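Local coordinates for beta-lactamase (Nostoc sp., PDB 6NHS), which probably hydrolyses the beta-lactam ring of penicillin-type antibiotics, as a class D serine beta-lactamase, at residues Y116-L119 / A120-G124; V186-I189 / M190-E193. All coordinates share one frame; numbering follows the deposited sequence.

Interaction 1. Residues Y116-L119 / A120-G124; sequences YQVL and ARKIG
R121 folds its side chain back along the helix over Q117, one turn earlier. With its chain extended from CG to NE, the guanidinium comes to lie with one face over Q117: NH2 of R121 is 3.8 Å from CB of Q117, and O of Q117 stands 3.6 Å above the plane, offset toward the rim. At the guanidinium edge, in plane, a water accepts from NH2 of R121 at 2.9 Å and donates to OE1 of Q117. D149 holds both polar ends from outside, by a salt bridge to R121 and through its backbone O to NE2 of Q117, which should limit rotation of either group. V118 forks between two partners: CG2 meets NH1 of R121 at 3.9 Å, while CG1, anti to the backbone N (chi1 175°), lies beside CD of K122 at 3.8 Å. L119 is buried against A73 and I104; its O accepts from N of I123 at 2.9 Å, and CG1 of I123 lies 3.2 Å from that O of L119. Backbone i to i+4 bonds donated by A120 through G124, and the positive phi of G124 (88°), identify the last turns of an amphipathic alpha-helix, 113-123, ending at a glycine.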
loop_
_atom_site.group_PDB
_atom_site.type_symbol
_atom_site.label_atom_id
_atom_site.label_comp_id
_atom_site.label_asym_id
_atom_site.label_seq_id
_atom_site.Cartn_x
_atom_site.Cartn_y
_atom_site.Cartn_z
ATOM N N TYR A 116 1.446 0.323 -13.689
ATOM C CA TYR A 116 2.610 0.397 -12.819
ATOM C C TYR A 116 3.765 -0.457 -13.317
ATOM O O TYR A 116 4.916 -0.185 -12.963
ATOM C CB TYR A 116 2.195 0.009 -11.403
ATOM C CG TYR A 116 1.536 1.165 -10.697
ATOM C CD1 TYR A 116 2.282 2.027 -9.912
ATOM C CD2 TYR A 116 0.178 1.421 -10.853
ATOM C CE1 TYR A 116 1.697 3.095 -9.277
ATOM C CE2 TYR A 116 -0.420 2.495 -10.224
ATOM C CZ TYR A 116 0.347 3.326 -9.433
ATOM O OH TYR A 116 -0.227 4.395 -8.789
ATOM N N GLN A 117 3.496 -1.470 -14.143
ATOM C CA GLN A 117 4.595 -2.194 -14.770
ATOM C C GLN A 117 5.319 -1.319 -15.788
ATOM O O GLN A 117 6.549 -1.383 -15.907
ATOM C CB GLN A 117 4.077 -3.477 -15.413
ATOM C CG GLN A 117 3.685 -4.548 -14.395
ATOM C CD GLN A 117 3.094 -5.776 -15.059
ATOM O OE1 GLN A 117 2.164 -5.674 -15.858
ATOM N NE2 GLN A 117 3.647 -6.939 -14.750
ATOM N N VAL A 118 4.579 -0.487 -16.530
ATOM C CA VAL A 118 5.228 0.481 -17.416
ATOM C C VAL A 118 6.099 1.432 -16.602
ATOM O O VAL A 118 7.253 1.702 -16.958
ATOM C CB VAL A 118 4.183 1.257 -18.241
ATOM C CG1 VAL A 118 4.868 2.346 -19.074
ATOM C CG2 VAL A 118 3.383 0.316 -19.137
ATOM N N LEU A 119 5.559 1.947 -15.491
ATOM C CA LEU A 119 6.324 2.882 -14.667
ATOM C C LEU A 119 7.627 2.254 -14.194
ATOM O O LEU A 119 8.688 2.882 -14.265
ATOM C CB LEU A 119 5.493 3.336 -13.468
ATOM C CG LEU A 119 4.208 4.130 -13.748
ATOM C CD1 LEU A 119 3.580 4.566 -12.431
ATOM C CD2 LEU A 119 4.487 5.351 -14.629
ATOM N N ALA A 120 7.568 0.998 -13.738
ATOM C CA ALA A 120 8.761 0.333 -13.224
ATOM C C ALA A 120 9.801 0.129 -14.316
ATOM O O ALA A 120 10.999 0.315 -14.077
ATOM C CB ALA A 120 8.378 -1.005 -12.589
ATOM N N ARG A 121 9.365 -0.269 -15.518
ATOM C CA ARG A 121 10.303 -0.442 -16.623
ATOM C C ARG A 121 10.988 0.870 -16.968
ATOM O O ARG A 121 12.198 0.898 -17.224
ATOM C CB ARG A 121 9.589 -1.001 -17.858
ATOM C CG ARG A 121 9.056 -2.416 -17.711
ATOM C CD ARG A 121 8.368 -2.899 -19.014
ATOM N NE ARG A 121 7.502 -4.031 -18.718
ATOM C CZ ARG A 121 6.178 -4.025 -18.811
ATOM N NH1 ARG A 121 5.533 -2.953 -19.259
ATOM N NH2 ARG A 121 5.498 -5.117 -18.476
ATOM N N LYS A 122 10.232 1.968 -16.979
ATOM C CA LYS A 122 10.801 3.259 -17.354
ATOM C C LYS A 122 11.720 3.798 -16.261
ATOM O O LYS A 122 12.738 4.433 -16.560
ATOM C CB LYS A 122 9.680 4.247 -17.663
ATOM C CG LYS A 122 8.884 3.877 -18.921
ATOM C CD LYS A 122 7.729 4.842 -19.155
ATOM C CE LYS A 122 8.205 6.211 -19.611
ATOM N NZ LYS A 122 7.021 7.115 -19.839
ATOM N N ILE A 123 11.371 3.570 -14.991
ATOM C CA ILE A 123 12.313 3.859 -13.909
ATOM C C ILE A 123 13.605 3.083 -14.128
ATOM O O ILE A 123 14.707 3.639 -14.081
ATOM C CB ILE A 123 11.683 3.537 -12.541
ATOM C CG1 ILE A 123 10.556 4.537 -12.232
ATOM C CG2 ILE A 123 12.775 3.559 -11.443
ATOM C CD1 ILE A 123 9.561 4.096 -11.156
ATOM N N GLY A 124 13.485 1.789 -14.386
ATOM C CA GLY A 124 14.637 0.957 -14.656
ATOM C C GLY A 124 15.246 0.384 -13.387
ATOM O O GLY A 124 15.077 0.907 -12.286
HETATM O O HOH W 1 2.654 -5.563 -18.531
#

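Interaction 2. Residues V186-I189 / M190-E193; sequences VQDI and MIYE
M190, a selenomethionine, runs past the last turn of helix 180-189, its CB, CG and SE near V186. CB of M190 lies 3.6 Å from O of V186. CG of M190, set beside the backbone N (chi1 -72°), comes closer, 3.2 Å from O of V186. SE of M190 then passes to the side chain of V186, 4.1 Å from CG1, an apolar contact in which the two chains run at a slant to each other. A turn about CG-SE (chi3 65°) carries CE away from the helix segment, and the side chain also touches I67, F108, R201 and Y220. The same O of V186, near both CB and CG, accepts from N of M190 at 3.1 Å, somewhat bent, with 140° at the hydrogen. N of I191 donates to O of D188 at 3.2 Å from above the carbonyl plane, and CD1 of I191 rests 3.7 Å from OD1 of D188, whose other oxygen is paired with R105. The chain thus passes through the single residue M190 from helix 180-189 into edge strand 191-194, with V186 and M190 packed against helix 65-76 and M190 bonded through its backbone to G202 of strand 198-207, near a classic bulge where Y192 and E193 face L200.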
loop_
_atom_site.group_PDB
_atom_site.type_symbol
_atom_site.label_atom_id
_atom_site.label_comp_id
_atom_site.label_asym_id
_atom_site.label_seq_id
_atom_site.Cartn_x
_atom_site.Cartn_y
_atom_site.Cartn_z
ATOM N N VAL A 186 0.998 12.195 -4.588
ATOM C CA VAL A 186 0.754 10.827 -4.136
ATOM C C VAL A 186 -0.218 10.809 -2.962
ATOM O O VAL A 186 -1.105 9.948 -2.887
ATOM C CB VAL A 186 2.082 10.134 -3.797
ATOM C CG1 VAL A 186 1.823 8.772 -3.164
ATOM C CG2 VAL A 186 2.932 9.988 -5.074
ATOM N N GLN A 187 -0.072 11.748 -2.026
ATOM C CA GLN A 187 -1.004 11.796 -0.908
ATOM C C GLN A 187 -2.425 12.060 -1.387
ATOM O O GLN A 187 -3.381 11.569 -0.781
ATOM C CB GLN A 187 -0.553 12.849 0.109
ATOM C CG GLN A 187 0.709 12.407 0.867
ATOM C CD GLN A 187 1.279 13.473 1.781
ATOM O OE1 GLN A 187 1.314 14.661 1.439
ATOM N NE2 GLN A 187 1.744 13.048 2.956
ATOM N N ASP A 188 -2.587 12.787 -2.496
ATOM C CA ASP A 188 -3.932 13.047 -2.997
ATOM C C ASP A 188 -4.548 11.805 -3.630
ATOM O O ASP A 188 -5.733 11.522 -3.407
ATOM C CB ASP A 188 -3.921 14.202 -3.994
ATOM C CG ASP A 188 -5.319 14.668 -4.343
ATOM O OD1 ASP A 188 -5.988 15.251 -3.471
ATOM O OD2 ASP A 188 -5.755 14.443 -5.490
ATOM N N ILE A 189 -3.779 11.056 -4.430
ATOM C CA ILE A 189 -4.356 9.882 -5.077
ATOM C C ILE A 189 -4.587 8.745 -4.086
ATOM O O ILE A 189 -5.345 7.819 -4.392
ATOM C CB ILE A 189 -3.499 9.374 -6.261
ATOM C CG1 ILE A 189 -2.261 8.624 -5.767
ATOM C CG2 ILE A 189 -3.124 10.524 -7.217
ATOM C CD1 ILE A 189 -1.385 8.092 -6.918
HETATM N N MSE A 190 -3.963 8.793 -2.910
HETATM C CA MSE A 190 -4.196 7.800 -1.861
HETATM C C MSE A 190 -5.532 7.982 -1.139
HETATM O O MSE A 190 -5.938 7.114 -0.377
HETATM C CB MSE A 190 -3.074 7.839 -0.815
HETATM C CG MSE A 190 -1.734 7.290 -1.286
HETATM SE SE MSE A 190 -0.373 7.530 0.081
HETATM C CE MSE A 190 -1.121 6.343 1.442
ATOM N N ILE A 191 -6.211 9.111 -1.355
ATOM C CA ILE A 191 -7.450 9.364 -0.621
ATOM C C ILE A 191 -8.456 8.277 -0.961
ATOM O O ILE A 191 -8.831 8.099 -2.127
ATOM C CB ILE A 191 -8.006 10.758 -0.936
ATOM C CG1 ILE A 191 -7.087 11.861 -0.399
ATOM C CG2 ILE A 191 -9.434 10.905 -0.360
ATOM C CD1 ILE A 191 -7.539 13.272 -0.803
ATOM N N TYR A 192 -8.891 7.536 0.057
ATOM C CA TYR A 192 -9.861 6.458 -0.092
ATOM C C TYR A 192 -11.255 6.851 0.376
ATOM O O TYR A 192 -12.250 6.519 -0.282
ATOM C CB TYR A 192 -9.393 5.216 0.686
ATOM C CG TYR A 192 -10.397 4.088 0.669
ATOM C CD1 TYR A 192 -10.576 3.312 -0.469
ATOM C CD2 TYR A 192 -11.181 3.809 1.782
ATOM C CE1 TYR A 192 -11.503 2.288 -0.497
ATOM C CE2 TYR A 192 -12.107 2.784 1.765
ATOM C CZ TYR A 192 -12.263 2.028 0.623
ATOM O OH TYR A 192 -13.186 1.007 0.595
ATOM N N GLU A 193 -11.350 7.564 1.493
ATOM C CA GLU A 193 -12.637 7.926 2.063
ATOM C C GLU A 193 -12.457 9.208 2.858
ATOM O O GLU A 193 -11.445 9.382 3.539
ATOM C CB GLU A 193 -13.168 6.798 2.950
ATOM C CG GLU A 193 -14.503 7.056 3.592
ATOM C CD GLU A 193 -15.028 5.810 4.256
ATOM O OE1 GLU A 193 -15.373 4.855 3.529
ATOM O OE2 GLU A 193 -15.065 5.774 5.499
#

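Interaction 1 comes first along the chain and interaction 2 follows in series, both in the transpeptidase-like domain of the beta-lactamase family. Their centres lie 21 Å apart, although the nearest atoms approach to about 4 Å without touching. Helix 113-123 carries the first in the helical part, whereas the second joins helix 180-189 to an outer strand of the six-stranded antiparallel sheet. Helices 65-76 and 104-110 connect them: side chains of both interactions pack on each, and S70 meets both Y116 and V186. A probable SxxK motif, S63 and K66, spans the start of helix 65-76; Y116 touches K66 and M190 lies near the motif, placing the two interactions around the presumed active-site helix.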